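Side-chain contact in protein interacting with Hsp90 1 (Saccharomyces cerevisiae, PDB 4CHH), which takes part in pre-rRNA processing and belongs to the R2TP complex, is required for the NOP58-snoRNA interaction, and also interacts with Hsp90: residues L135-W138 and C139-C143. Numbering follows the deposited sequence.
Sequences LVEW and CLESC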
loop_
_atom_site.group_PDB
_atom_site.type_symbol
_atom_site.label_atom_id
_atom_site.label_comp_id
_atom_site.label_asym_id
_atom_site.label_seq_id
_atom_site.Cartn_x
_atom_site.Cartn_y
_atom_site.Cartn_z
ATOM N N LEU A 135 -3.684 -3.523 8.136
ATOM C CA LEU A 135 -3.387 -3.373 6.710
ATOM C C LEU A 135 -2.666 -2.015 6.474
ATOM O O LEU A 135 -1.704 -1.951 5.703
ATOM C CB LEU A 135 -4.691 -3.519 5.867
ATOM C CG LEU A 135 -4.640 -3.399 4.296
ATOM C CD1 LEU A 135 -4.682 -1.948 3.844
ATOM C CD2 LEU A 135 -3.454 -4.176 3.666
ATOM N N VAL A 136 -3.127 -0.944 7.144
ATOM C CA VAL A 136 -2.509 0.391 7.021
ATOM C C VAL A 136 -1.024 0.325 7.453
ATOM O O VAL A 136 -0.178 0.898 6.772
ATOM C CB VAL A 136 -3.324 1.437 7.831
ATOM C CG1 VAL A 136 -2.492 2.692 8.151
ATOM C CG2 VAL A 136 -4.596 1.806 7.069
ATOM N N GLU A 137 -0.728 -0.364 8.594
ATOM C CA GLU A 137 0.621 -0.571 9.096
ATOM C C GLU A 137 1.479 -1.332 8.060
ATOM O O GLU A 137 2.621 -0.931 7.818
ATOM C CB GLU A 137 0.567 -1.341 10.451
ATOM C CG GLU A 137 1.951 -1.668 11.028
ATOM C CD GLU A 137 2.883 -0.491 11.275
ATOM O OE1 GLU A 137 2.395 0.624 11.567
ATOM O OE2 GLU A 137 4.109 -0.675 11.125
ATOM N N TRP A 138 0.922 -2.408 7.435
ATOM C CA TRP A 138 1.602 -3.195 6.386
ATOM C C TRP A 138 1.949 -2.349 5.164
ATOM O O TRP A 138 3.022 -2.540 4.580
ATOM C CB TRP A 138 0.751 -4.372 5.944
ATOM C CG TRP A 138 0.737 -5.517 6.918
ATOM C CD1 TRP A 138 1.697 -5.830 7.842
ATOM C CD2 TRP A 138 -0.291 -6.501 7.056
ATOM N NE1 TRP A 138 1.314 -6.933 8.569
ATOM C CE2 TRP A 138 0.124 -7.404 8.069
ATOM C CE3 TRP A 138 -1.490 -6.762 6.369
ATOM C CZ2 TRP A 138 -0.626 -8.530 8.420
ATOM C CZ3 TRP A 138 -2.267 -7.843 6.768
ATOM C CH2 TRP A 138 -1.838 -8.707 7.784
ATOM N N CYS A 139 1.040 -1.420 4.780
ATOM C CA CYS A 139 1.259 -0.484 3.669
ATOM C C CYS A 139 2.399 0.465 4.002
ATOM O O CYS A 139 3.266 0.670 3.163
ATOM C CB CYS A 139 -0.022 0.277 3.324
ATOM S SG CYS A 139 -1.283 -0.751 2.554
ATOM N N LEU A 140 2.438 1.003 5.239
ATOM C CA LEU A 140 3.525 1.870 5.673
ATOM C C LEU A 140 4.851 1.114 5.655
ATOM O O LEU A 140 5.831 1.629 5.139
ATOM C CB LEU A 140 3.264 2.431 7.082
ATOM C CG LEU A 140 2.107 3.430 7.200
ATOM C CD1 LEU A 140 1.570 3.467 8.620
ATOM C CD2 LEU A 140 2.509 4.807 6.719
ATOM N N GLU A 141 4.879 -0.114 6.211
ATOM C CA GLU A 141 6.096 -0.937 6.207
ATOM C C GLU A 141 6.543 -1.257 4.791
ATOM O O GLU A 141 7.743 -1.284 4.529
ATOM C CB GLU A 141 5.875 -2.255 6.977
ATOM C CG GLU A 141 5.686 -2.033 8.469
ATOM C CD GLU A 141 5.344 -3.256 9.316
ATOM O OE1 GLU A 141 4.756 -4.230 8.789
ATOM O OE2 GLU A 141 5.602 -3.203 10.538
ATOM N N SER A 142 5.585 -1.496 3.870
ATOM C CA SER A 142 5.932 -1.814 2.476
ATOM C C SER A 142 6.709 -0.693 1.810
ATOM O O SER A 142 7.658 -0.994 1.094
ATOM C CB SER A 142 4.697 -2.156 1.651
ATOM O OG SER A 142 4.065 -3.276 2.241
ATOM N N CYS A 143 6.321 0.591 2.024
ATOM C CA CYS A 143 7.041 1.717 1.404
ATOM C C CYS A 143 8.397 1.873 2.051
ATOM O O CYS A 143 9.379 2.156 1.363
ATOM C CB CYS A 143 6.219 3.006 1.485
ATOM S SG CYS A 143 4.551 2.841 0.786
#
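Two successive turns of the amphipathic helix 129-147 meet here, in the N-terminal PIH1 domain, joined by i to i+4 backbone bonds such as Glu-141 N to Glu-137 O at 2.9 Å. Ser-142 adds a second grip: its short side chain folds back, OG beside its own backbone N (chi1 -60°), and OG donates to Trp-138 O at 2.7 Å. The amide of Ser-142 reaches the same oxygen from the opposite face of the carbonyl plane, so one acceptor holds two donors.

On the partly exposed side, Glu-137 and Glu-141 bring their OE2 atoms to 3.0 Å with carboxylate planes 88° apart, a close approach of like charges that would probably raise the pKa of one of them. Arg-153, whose NE forms a salt bridge with Glu-137 OE1 and whose side chain also touches Glu-141, probably offsets some of this charge. The other oxygen, Glu-141 OE1, lies at the edge of the Trp-138 indole, in its plane, 3.6 Å from CD1, where the ring is relatively electropositive. Replacing Glu-141 by alanine is likely to leave that indole edge without its carboxylate neighbour.

Apolar residues suit the buried side: Leu-135 CD1 meets Cys-139 SG at 3.8 Å, while Val-136 and Leu-140 run side by side. These pack the helix onto the sheet, Leu-135 and Cys-139 against strand 109-118, Val-136 and Leu-140 against strand 29-47, with Leu-140 also touching Ile-61 of strand 58-66.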